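PDB 4Q6J: Lmo0131 protein from Listeria monocytogenes, which is of unproven function but, as an EAL domain protein with a TIM-barrel fold, may act as a cyclic-guanylate-specific phosphodiesterase. Local coordinates for residues T9-W12 against D13-R17; R143-D147 against L148-V152; E212-D216 against M217-E221. One frame throughout, in Å; residues are numbered along the deposited sequence. Where two conformers were deposited one is given.

Contact 1: residues T9-W12 against D13-R17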
ATOM      1  N   THR B   9     -26.330  -5.824  -8.279  1.00 19.85           N
ATOM      2  CA  THR B   9     -26.870  -6.898  -9.109  1.00 18.86           C
ATOM      3  C   THR B   9     -26.804  -6.651 -10.616  1.00 15.36           C
ATOM      4  O   THR B   9     -26.302  -7.476 -11.358  1.00 22.04           O
ATOM      5  CB  THR B   9     -28.324  -7.119  -8.755  1.00 25.08           C
ATOM      6  OG1 THR B   9     -28.431  -7.599  -7.399  1.00 23.68           O
ATOM      7  CG2 THR B   9     -28.934  -8.101  -9.714  1.00 22.18           C
ATOM      8  N   GLU B  10     -27.319  -5.509 -11.056  1.00 19.23           N
ATOM      9  CA  GLU B  10     -27.301  -5.144 -12.466  1.00 19.97           C
ATOM     10  C   GLU B  10     -25.871  -5.126 -13.033  1.00 21.70           C
ATOM     11  O   GLU B  10     -25.622  -5.574 -14.151  1.00 27.89           O
ATOM     12  CB  GLU B  10     -27.969  -3.795 -12.637  1.00 22.59           C
ATOM     13  CG  GLU B  10     -27.783  -3.194 -13.991  1.00 32.09           C
ATOM     14  CD  GLU B  10     -28.608  -1.930 -14.175  1.00 39.23           C
ATOM     15  OE1 GLU B  10     -29.500  -1.651 -13.328  1.00 35.23           O
ATOM     16  OE2 GLU B  10     -28.355  -1.217 -15.176  1.00 28.85           O
ATOM     17  N   ILE B  11     -24.933  -4.627 -12.235  1.00 19.02           N
ATOM     18  CA  ILE B  11     -23.501  -4.708 -12.564  1.00 22.62           C
ATOM     19  C   ILE B  11     -22.988  -6.144 -12.762  1.00 24.63           C
ATOM     20  O   ILE B  11     -22.483  -6.470 -13.825  1.00 23.67           O
ATOM     21  CB  ILE B  11     -22.630  -3.940 -11.524  1.00 20.91           C
ATOM     22  CG1 ILE B  11     -22.833  -2.430 -11.707  1.00 22.95           C
ATOM     23  CG2 ILE B  11     -21.162  -4.322 -11.638  1.00 16.04           C
ATOM     24  CD1 ILE B  11     -22.162  -1.572 -10.705  1.00 25.64           C
ATOM     25  N   TRP B  12     -23.185  -6.982 -11.756  1.00 22.34           N
ATOM     26  CA  TRP B  12     -22.691  -8.347 -11.750  1.00 21.42           C
ATOM     27  C   TRP B  12     -23.295  -9.117 -12.915  1.00 17.42           C
ATOM     28  O   TRP B  12     -22.636  -9.935 -13.507  1.00 23.12           O
ATOM     29  CB  TRP B  12     -22.967  -9.017 -10.388  1.00 24.27           C
ATOM     30  CG  TRP B  12     -22.001  -8.589  -9.329  1.00 25.12           C
ATOM     31  CD1 TRP B  12     -21.447  -7.372  -9.197  1.00 23.91           C
ATOM     32  CD2 TRP B  12     -21.463  -9.390  -8.262  1.00 35.58           C
ATOM     33  NE1 TRP B  12     -20.597  -7.346  -8.133  1.00 22.45           N
ATOM     34  CE2 TRP B  12     -20.584  -8.576  -7.540  1.00 29.01           C
ATOM     35  CE3 TRP B  12     -21.634 -10.717  -7.859  1.00 39.31           C
ATOM     36  CZ2 TRP B  12     -19.891  -9.031  -6.429  1.00 25.00           C
ATOM     37  CZ3 TRP B  12     -20.942 -11.161  -6.756  1.00 40.41           C
ATOM     38  CH2 TRP B  12     -20.073 -10.325  -6.060  1.00 27.14           C
ATOM     39  N   ASP B  13     -24.545  -8.902 -13.310  0.51 19.16           N
ATOM     40  CA  ASP B  13     -25.105  -9.623 -14.443  0.51 20.80           C
ATOM     41  C   ASP B  13     -24.487  -9.164 -15.762  0.51 24.06           C
ATOM     42  O   ASP B  13     -24.348  -9.957 -16.689  0.51 25.14           O
ATOM     43  CB  ASP B  13     -26.623  -9.524 -14.483  0.51 23.27           C
ATOM     44  CG  ASP B  13     -27.255 -10.708 -15.197  0.51 28.09           C
ATOM     45  OD1 ASP B  13     -26.529 -11.689 -15.489  0.51 29.05           O
ATOM     46  OD2 ASP B  13     -28.478 -10.666 -15.451  0.51 32.31           O
ATOM     47  N   ALA B  14     -24.098  -7.895 -15.848  1.00 17.46           N
ATOM     48  CA  ALA B  14     -23.435  -7.416 -17.058  1.00 19.20           C
ATOM     49  C   ALA B  14     -22.043  -8.051 -17.207  1.00 15.00           C
ATOM     50  O   ALA B  14     -21.638  -8.466 -18.263  1.00 19.27           O
ATOM     51  CB  ALA B  14     -23.355  -5.921 -17.051  1.00 18.08           C
ATOM     52  N   ILE B  15     -21.315  -8.135 -16.117  1.00 16.84           N
ATOM     53  CA  ILE B  15     -20.034  -8.814 -16.102  1.00 16.41           C
ATOM     54  C   ILE B  15     -20.142 -10.306 -16.505  1.00 22.25           C
ATOM     55  O   ILE B  15     -19.259 -10.857 -17.163  1.00 19.64           O
ATOM     56  CB  ILE B  15     -19.443  -8.695 -14.714  1.00 14.14           C
ATOM     57  CG1 ILE B  15     -18.896  -7.301 -14.497  1.00 15.76           C
ATOM     58  CG2 ILE B  15     -18.362  -9.670 -14.522  1.00 23.60           C
ATOM     59  CD1 ILE B  15     -18.630  -7.033 -13.088  1.00 16.41           C
ATOM     60  N   ARG B  16     -21.229 -10.960 -16.115  1.00 27.95           N
ATOM     61  CA  ARG B  16     -21.480 -12.355 -16.507  1.00 22.52           C
ATOM     62  C   ARG B  16     -21.852 -12.513 -17.984  1.00 26.23           C
ATOM     63  O   ARG B  16     -21.475 -13.495 -18.624  1.00 30.84           O
ATOM     64  CB  ARG B  16     -22.560 -12.981 -15.625  1.00 22.59           C
ATOM     65  CG  ARG B  16     -22.091 -13.190 -14.202  1.00 38.79           C
ATOM     66  CD  ARG B  16     -22.680 -14.435 -13.579  1.00 42.17           C
ATOM     67  NE  ARG B  16     -22.311 -14.557 -12.173  1.00 37.31           N
ATOM     68  CZ  ARG B  16     -22.965 -13.959 -11.191  1.00 35.73           C
ATOM     69  NH1 ARG B  16     -24.006 -13.188 -11.471  1.00 48.81           N
ATOM     70  NH2 ARG B  16     -22.584 -14.122  -9.939  1.00 30.74           N
ATOM     71  N   ARG B  17     -22.591 -11.543 -18.518  1.00 27.51           N
ATOM     72  CA  ARG B  17     -22.846 -11.480 -19.949  1.00 24.29           C
ATOM     73  C   ARG B  17     -21.583 -11.127 -20.760  1.00 26.95           C
ATOM     74  O   ARG B  17     -21.639 -11.091 -21.984  1.00 29.30           O
ATOM     75  CB  ARG B  17     -23.942 -10.461 -20.263  1.00 27.24           C
ATOM     76  CG  ARG B  17     -25.270 -10.696 -19.557  1.00 39.10           C
ATOM     77  CD  ARG B  17     -26.119  -9.409 -19.558  1.00 47.52           C
ATOM     78  NE  ARG B  17     -27.202  -9.383 -18.562  1.00 57.80           N
ATOM     79  CZ  ARG B  17     -27.500  -8.327 -17.800  1.00 49.91           C
ATOM     80  NH1 ARG B  17     -26.790  -7.205 -17.907  1.00 34.64           N
ATOM     81  NH2 ARG B  17     -28.504  -8.388 -16.930  1.00 44.01           N
TER
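W12 and R16, one helical turn apart, meet at the indole: NH2 of R16 lies 4.1 Å from CE3 of W12, obliquely, with the two planes 74° apart, a glancing approach rather than a stack. The arginine CG lies 3.4 Å from W12 O, and a bend beyond it at chi2 (-146°) turns the guanidinium toward the ring. The long aliphatic arm suits a place beside W12 and L184 of the second subunit, which packs on both W12 and R16. On the buried side, I11 sends CG2, anti to its own N, to meet CD1 of I15 at 4.0 Å. Branched isoleucines fill the space between this helix and D59 and I60 of helix 53-62, while A14 is small enough to lie close against L44. R17 NH2 pairs with D13 OD2 in a salt bridge, doubtful because D13 has two conformers. T9 OG1 bonds E215 of the second subunit, and E10 bonds T46 and T48. The amides of D13 to R16 bond the carbonyls four residues back, I15 N to I11 O at 166°. The pattern is that of an amphipathic alpha-helix, apolar residues toward the domain and polar ones mostly at the surface.

Contact 2: residues R143-D147 against L148-V152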
ATOM      1  N   ARG B 143       9.808  -8.239 -23.596  1.00 14.04           N
ATOM      2  CA  ARG B 143      10.789  -8.345 -24.673  1.00 15.19           C
ATOM      3  C   ARG B 143      10.313  -9.297 -25.758  1.00 14.73           C
ATOM      4  O   ARG B 143      10.548  -9.041 -26.935  1.00 16.28           O
ATOM      5  CB  ARG B 143      12.178  -8.778 -24.172  1.00 13.51           C
ATOM      6  CG  ARG B 143      12.948  -7.787 -23.261  1.00 28.24           C
ATOM      7  CD  ARG B 143      14.457  -8.135 -23.240  1.00 33.71           C
ATOM      8  NE  ARG B 143      15.198  -7.788 -22.015  1.00 40.15           N
ATOM      9  CZ  ARG B 143      15.762  -6.606 -21.756  1.00 41.13           C
ATOM     10  NH1 ARG B 143      16.427  -6.426 -20.624  1.00 52.09           N
ATOM     11  NH2 ARG B 143      15.650  -5.598 -22.611  1.00 33.75           N
ATOM     12  N   LYS B 144       9.611 -10.364 -25.372  1.00 16.84           N
ATOM     13  CA  LYS B 144       9.101 -11.345 -26.334  1.00 15.61           C
ATOM     14  C   LYS B 144       8.005 -10.798 -27.194  1.00 15.72           C
ATOM     15  O   LYS B 144       7.895 -11.146 -28.369  1.00 17.78           O
ATOM     16  CB  LYS B 144       8.554 -12.571 -25.643  1.00 17.35           C
ATOM     17  CG  LYS B 144       9.631 -13.482 -25.163  1.00 24.96           C
ATOM     18  CD  LYS B 144       9.074 -14.522 -24.229  1.00 42.67           C
ATOM     19  CE  LYS B 144      10.206 -15.268 -23.547  1.00 38.25           C
ATOM     20  NZ  LYS B 144       9.710 -16.444 -22.823  1.00 36.75           N
ATOM     21  N   ILE B 145       7.161  -9.960 -26.616  0.55 13.26           N
ATOM     22  CA  ILE B 145       6.104  -9.367 -27.407  0.55 12.32           C
ATOM     23  C   ILE B 145       6.697  -8.232 -28.250  0.55 13.42           C
ATOM     24  O   ILE B 145       6.306  -8.032 -29.395  0.55 12.23           O
ATOM     25  CB  ILE B 145       4.911  -8.913 -26.547  0.55 14.56           C
ATOM     26  CG1 ILE B 145       4.248 -10.129 -25.898  0.55 12.67           C
ATOM     27  CG2 ILE B 145       3.871  -8.215 -27.389  0.55 18.31           C
ATOM     28  CD1 ILE B 145       2.922  -9.842 -25.286  0.55 10.33           C
ATOM     29  N   LYS B 146       7.674  -7.520 -27.695  1.00 16.18           N
ATOM     30  CA  LYS B 146       8.379  -6.489 -28.454  1.00 13.99           C
ATOM     31  C   LYS B 146       9.080  -7.091 -29.681  1.00 11.16           C
ATOM     32  O   LYS B 146       9.240  -6.423 -30.688  1.00 14.44           O
ATOM     33  CB  LYS B 146       9.385  -5.744 -27.582  1.00 12.45           C
ATOM     34  CG  LYS B 146       8.724  -4.861 -26.520  1.00 17.11           C
ATOM     35  CD  LYS B 146       9.675  -3.870 -25.892  1.00 14.14           C
ATOM     36  CE  LYS B 146       9.955  -2.727 -26.862  1.00 16.30           C
ATOM     37  NZ  LYS B 146      10.649  -1.589 -26.217  1.00 14.37           N
ATOM     38  N   ASP B 147       9.469  -8.361 -29.599  1.00 15.20           N
ATOM     39  CA  ASP B 147      10.105  -9.052 -30.724  1.00 16.51           C
ATOM     40  C   ASP B 147       9.190  -9.127 -31.935  1.00 16.02           C
ATOM     41  O   ASP B 147       9.655  -9.395 -33.024  1.00 18.17           O
ATOM     42  CB  ASP B 147      10.517 -10.476 -30.358  1.00 17.86           C
ATOM     43  CG  ASP B 147      11.694 -10.540 -29.350  1.00 24.27           C
ATOM     44  OD1 ASP B 147      12.455  -9.557 -29.212  1.00 33.33           O
ATOM     45  OD2 ASP B 147      11.863 -11.603 -28.708  1.00 24.88           O
ATOM     46  N   LEU B 148       7.895  -8.901 -31.741  1.00 16.99           N
ATOM     47  CA  LEU B 148       6.940  -8.950 -32.836  1.00 13.99           C
ATOM     48  C   LEU B 148       6.710  -7.562 -33.461  1.00 14.88           C
ATOM     49  O   LEU B 148       6.173  -7.439 -34.562  1.00 15.45           O
ATOM     50  CB  LEU B 148       5.614  -9.560 -32.347  1.00 15.78           C
ATOM     51  CG  LEU B 148       5.669 -10.991 -31.786  1.00 18.64           C
ATOM     52  CD1 LEU B 148       4.402 -11.343 -31.001  1.00 17.71           C
ATOM     53  CD2 LEU B 148       5.954 -12.025 -32.890  1.00 18.81           C
ATOM     54  N   GLY B 149       7.113  -6.519 -32.755  1.00 15.32           N
ATOM     55  CA  GLY B 149       6.975  -5.165 -33.265  1.00 15.80           C
ATOM     56  C   GLY B 149       6.143  -4.276 -32.369  1.00 13.76           C
ATOM     57  O   GLY B 149       6.113  -3.065 -32.555  1.00 15.96           O
ATOM     58  N   VAL B 150       5.467  -4.900 -31.405  1.00 13.16           N
ATOM     59  CA  VAL B 150       4.607  -4.249 -30.410  1.00 13.48           C
ATOM     60  C   VAL B 150       5.353  -3.226 -29.550  1.00 14.56           C
ATOM     61  O   VAL B 150       6.502  -3.455 -29.130  1.00 14.83           O
ATOM     62  CB  VAL B 150       3.973  -5.342 -29.507  1.00 11.96           C
ATOM     63  CG1 VAL B 150       3.114  -4.759 -28.371  1.00 14.11           C
ATOM     64  CG2 VAL B 150       3.148  -6.270 -30.350  1.00 15.85           C
ATOM     65  N   LYS B 151       4.691  -2.103 -29.290  1.00 11.06           N
ATOM     66  CA  LYS B 151       5.238  -1.071 -28.394  1.00 17.39           C
ATOM     67  C   LYS B 151       4.765  -1.231 -26.936  1.00 11.94           C
ATOM     68  O   LYS B 151       3.762  -1.902 -26.662  1.00 11.73           O
ATOM     69  CB  LYS B 151       4.892   0.312 -28.924  1.00 12.31           C
ATOM     70  CG  LYS B 151       5.349   0.513 -30.308  1.00 12.53           C
ATOM     71  CD  LYS B 151       6.818   0.820 -30.333  1.00 19.51           C
ATOM     72  CE  LYS B 151       7.308   1.129 -31.754  1.00 29.15           C
ATOM     73  NZ  LYS B 151       8.759   1.550 -31.787  1.00 37.95           N
ATOM     74  N   VAL B 152       5.509  -0.622 -26.020  1.00 10.95           N
ATOM     75  CA  VAL B 152       5.242  -0.715 -24.584  1.00 14.07           C
ATOM     76  C   VAL B 152       5.270   0.663 -23.906  1.00 14.36           C
ATOM     77  O   VAL B 152       6.236   1.409 -24.024  1.00 11.47           O
ATOM     78  CB  VAL B 152       6.274  -1.630 -23.894  1.00 12.56           C
ATOM     79  CG1 VAL B 152       6.116  -1.574 -22.369  1.00 12.99           C
ATOM     80  CG2 VAL B 152       6.126  -3.055 -24.399  1.00 11.53           C
TER
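I145 and L148 are joined first through the backbone: L148 N donates to I145 O at 3.0 Å, and G149 N donates to K146 O at the same length. In both bonds the donor stands well above the carbonyl plane, 56° and 62° out of it, as the chain curls over the last turn of the helix. K146 to G149 forms a type I beta turn, and G149 takes a positive phi; there a beta carbon would be jammed against the preceding carbonyl oxygen, so glycine is the fitting residue.

Apolar contacts follow the reversal. V150 comes back over I145, whose CG2 in one of its two conformers lies 3.6 Å from V150 CB. Their buried faces continue onto I124 and L122 of the neighbouring strand and onto M105 and L108 of helix 102-115. K146 also contributes its methylenes: CG lies 3.8 Å from V152 CG2, the chains crossing at about a right angle, with the lysine also passing V150 O.

The charged end of that lysine goes elsewhere. A bend at chi3 (75°) helps carry NZ to P171 O and to D173, whose carboxylate also takes V152 N, so a single side chain ties helix to strand.

The whole is a Schellman-type C-cap, with positive phi at G149, ending an alpha-helix and turning it into the next parallel strand, the alpha-beta connection of a TIM barrel.

Contact 3: residues E212-D216 against M217-E221; sequences EGVED and MEQVE. With EDO (1,2-ethanediol), chain L.
A single side-chain oxygen, OE1 of Q219, takes two successive backbone N-H groups of the segment that precedes its own helix. E215 N reaches it at 2.9 Å, tilted 26° from the amide carbonyl plane, and D216 N at 3.2 Å, in that plane. Extended beyond CG, the glutamine lays its amide across the chain before the helix. Its other end is held too: NE2 donates to a water at 3.0 Å, which donates in turn to G213 O, and NE2 also bonds I182 O. The oxygen and nitrogen of the amide are thus told apart by their partners, which probably fixes the rotation of the group.

The reciprocal bond comes from D216. Its CG sits between backbone N and carbonyl carbon (chi1 71°), a crowded position that brings OD1 over the helix start, where Q219 N points at it from 2.9 Å in a nearly straight bond of 163°. Aspartate is short enough to reach a backbone amide here. Beyond, V220 N begins the regular helical bonding by donating to D216 O.

Beside these polar links V214 CG1 touches V220 CG2 at 3.9 Å, the two beta-branched chains crossing at about a right angle, with I182 and L223 also against V214. The end of the E215 side chain leads away from the helix: its OE2 accepts from O1 of a 1,2-ethanediol, probably from the crystallisation liquor, at 2.6 Å, and its carboxylate also bonds T9 and S8 of the second subunit.

D216 and Q219 therefore form a capping box, in which each side chain serves backbone N-H groups at the other's end. Q219 N, in the first helical turn, gains an acceptor, as do the two N-H groups just before the helix, and the D216 carboxylate, lying at the positive end of the helix dipole, is probably favoured in its charged form.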
ATOM      1  N   GLU B 212      -1.384  13.061 -20.795  1.00 10.61           N
ATOM      2  CA  GLU B 212      -2.834  12.967 -20.744  1.00  9.48           C
ATOM      3  C   GLU B 212      -3.379  14.106 -19.891  1.00 19.21           C
ATOM      4  O   GLU B 212      -2.631  14.785 -19.188  1.00 15.21           O
ATOM      5  CB  GLU B 212      -3.285  11.655 -20.113  1.00 11.56           C
ATOM      6  CG  GLU B 212      -2.572  10.439 -20.625  1.00 12.79           C
ATOM      7  CD  GLU B 212      -3.209   9.152 -20.103  1.00 20.08           C
ATOM      8  OE1 GLU B 212      -4.321   9.210 -19.537  1.00 27.87           O
ATOM      9  OE2 GLU B 212      -2.608   8.075 -20.246  1.00 19.62           O
ATOM     10  N   GLY B 213      -4.689  14.302 -19.951  1.00 17.17           N
ATOM     11  CA  GLY B 213      -5.326  15.322 -19.150  1.00 15.42           C
ATOM     12  C   GLY B 213      -5.149  16.699 -19.747  1.00 13.21           C
ATOM     13  O   GLY B 213      -5.321  17.691 -19.052  1.00 15.97           O
ATOM     14  N   VAL B 214      -4.817  16.772 -21.034  1.00 12.08           N
ATOM     15  CA  VAL B 214      -4.688  18.072 -21.675  1.00 12.96           C
ATOM     16  C   VAL B 214      -6.078  18.697 -21.832  1.00 21.13           C
ATOM     17  O   VAL B 214      -6.967  18.113 -22.446  1.00 19.03           O
ATOM     18  CB  VAL B 214      -3.944  18.007 -23.036  1.00 13.54           C
ATOM     19  CG1 VAL B 214      -3.933  19.373 -23.712  1.00 13.76           C
ATOM     20  CG2 VAL B 214      -2.515  17.529 -22.822  1.00 14.40           C
ATOM     21  N   GLU B 215      -6.261  19.884 -21.269  1.00 13.87           N
ATOM     22  CA  GLU B 215      -7.569  20.503 -21.240  1.00 16.41           C
ATOM     23  C   GLU B 215      -7.662  21.815 -22.029  1.00 15.60           C
ATOM     24  O   GLU B 215      -8.737  22.168 -22.512  1.00 15.24           O
ATOM     25  CB  GLU B 215      -8.001  20.696 -19.788  1.00 25.29           C
ATOM     26  CG  GLU B 215      -8.130  19.381 -19.035  1.00 36.19           C
ATOM     27  CD  GLU B 215      -9.564  18.915 -18.884  1.00 23.51           C
ATOM     28  OE1 GLU B 215     -10.457  19.779 -18.783  1.00 21.45           O
ATOM     29  OE2 GLU B 215      -9.800  17.694 -18.851  1.00 21.03           O
ATOM     30  N   ASP B 216      -6.555  22.544 -22.178  1.00 14.04           N
ATOM     31  CA  ASP B 216      -6.635  23.860 -22.820  1.00 11.57           C
ATOM     32  C   ASP B 216      -5.413  24.244 -23.653  1.00 13.04           C
ATOM     33  O   ASP B 216      -4.354  23.638 -23.542  1.00 14.37           O
ATOM     34  CB  ASP B 216      -7.004  24.960 -21.811  1.00 18.28           C
ATOM     35  CG  ASP B 216      -5.884  25.284 -20.813  1.00 18.64           C
ATOM     36  OD1 ASP B 216      -4.698  25.211 -21.128  1.00 19.65           O
ATOM     37  OD2 ASP B 216      -6.201  25.669 -19.686  1.00 24.17           O
HETATM   38  N   MSE B 217      -5.586  25.263 -24.479  1.00 13.36           N
HETATM   39  CA  MSE B 217      -4.556  25.673 -25.414  1.00 18.51           C
HETATM   40  C   MSE B 217      -3.286  26.225 -24.721  1.00 11.94           C
HETATM   41  O   MSE B 217      -2.209  26.076 -25.225  1.00 13.41           O
HETATM   42  CB  MSE B 217      -5.150  26.666 -26.437  1.00 24.40           C
HETATM   43  CG  MSE B 217      -4.228  27.031 -27.606  1.00 37.54           C
HETATM   44 SE   MSE B 217      -3.717  25.521 -28.725  0.93 35.67          SE
HETATM   45  CE  MSE B 217      -1.845  25.957 -28.927  1.00 28.85           C
ATOM     46  N   GLU B 218      -3.434  26.854 -23.558  0.50 11.93           N
ATOM     47  CA  GLU B 218      -2.273  27.361 -22.838  0.50 13.68           C
ATOM     48  C   GLU B 218      -1.357  26.210 -22.399  0.50 17.37           C
ATOM     49  O   GLU B 218      -0.126  26.338 -22.424  0.50 15.44           O
ATOM     50  CB  GLU B 218      -2.684  28.243 -21.648  0.50 16.65           C
ATOM     51  CG  GLU B 218      -3.256  29.607 -22.051  0.50 16.31           C
ATOM     52  CD  GLU B 218      -3.613  30.528 -20.865  0.50 27.58           C
ATOM     53  OE1 GLU B 218      -2.996  30.417 -19.782  0.50 28.36           O
ATOM     54  OE2 GLU B 218      -4.515  31.384 -21.029  0.50 22.37           O
ATOM     55  N   GLN B 219      -1.961  25.086 -22.012  1.00 13.64           N
ATOM     56  CA  GLN B 219      -1.205  23.865 -21.760  1.00  9.85           C
ATOM     57  C   GLN B 219      -0.503  23.388 -23.014  1.00 11.96           C
ATOM     58  O   GLN B 219       0.658  23.013 -22.948  1.00 14.09           O
ATOM     59  CB  GLN B 219      -2.101  22.741 -21.244  1.00 14.34           C
ATOM     60  CG  GLN B 219      -2.314  22.769 -19.739  1.00 14.40           C
ATOM     61  CD  GLN B 219      -3.407  21.815 -19.290  1.00 14.92           C
ATOM     62  OE1 GLN B 219      -4.444  21.675 -19.935  1.00 14.62           O
ATOM     63  NE2 GLN B 219      -3.170  21.149 -18.184  1.00 13.37           N
ATOM     64  N   VAL B 220      -1.208  23.375 -24.140  1.00 10.49           N
ATOM     65  CA  VAL B 220      -0.609  22.944 -25.391  1.00 11.80           C
ATOM     66  C   VAL B 220       0.638  23.752 -25.734  1.00 16.88           C
ATOM     67  O   VAL B 220       1.681  23.220 -26.130  1.00 13.92           O
ATOM     68  CB  VAL B 220      -1.600  23.035 -26.537  1.00 12.83           C
ATOM     69  CG1 VAL B 220      -0.890  22.766 -27.876  1.00 14.25           C
ATOM     70  CG2 VAL B 220      -2.740  22.049 -26.303  1.00 14.44           C
ATOM     71  N   GLU B 221       0.525  25.057 -25.559  1.00 12.78           N
ATOM     72  CA  GLU B 221       1.645  25.933 -25.839  1.00 12.39           C
ATOM     73  C   GLU B 221       2.880  25.511 -25.014  1.00 11.74           C
ATOM     74  O   GLU B 221       3.968  25.360 -25.568  1.00 14.33           O
ATOM     75  CB  GLU B 221       1.256  27.379 -25.561  1.00 12.14           C
ATOM     76  CG  GLU B 221       0.247  27.909 -26.542  1.00 13.32           C
ATOM     77  CD  GLU B 221      -0.328  29.257 -26.121  1.00 21.34           C
ATOM     78  OE1 GLU B 221      -0.045  29.714 -24.993  1.00 23.81           O
ATOM     79  OE2 GLU B 221      -1.061  29.870 -26.916  1.00 16.42           O
TER
HETATM   80  C1  EDO L 301      -9.441  14.834 -19.381  1.00 28.04           C
HETATM   81  O1  EDO L 301      -8.714  15.790 -20.155  1.00 16.06           O
HETATM   82  C2  EDO L 301      -9.112  13.417 -19.792  1.00 39.08           C
HETATM   83  O2  EDO L 301      -9.544  13.160 -21.126  1.00 29.12           O
HETATM   84  O   HOH W   1      -4.284  18.816 -16.721  1.00 16.01           O

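In the fold
From the N terminus, contact 1 runs along helix 8-16 and just past its end, on a helix that rests on helix 53-62 and strand 35-45. Contact 2 closes the short turn from helix 136-146 into strand 151-154, and contact 3 the passage from strand 208-211 into helix 217-225, both in the alternating part of the barrel. The three follow in series; none nests in or crosses another. Contacts 2 and 3 lie on opposite sides of the chain's centre, their centres about 31 Å apart. Within one chain contacts 1 and 3 do not touch, but contact 1 of one subunit borders contact 3 of the second.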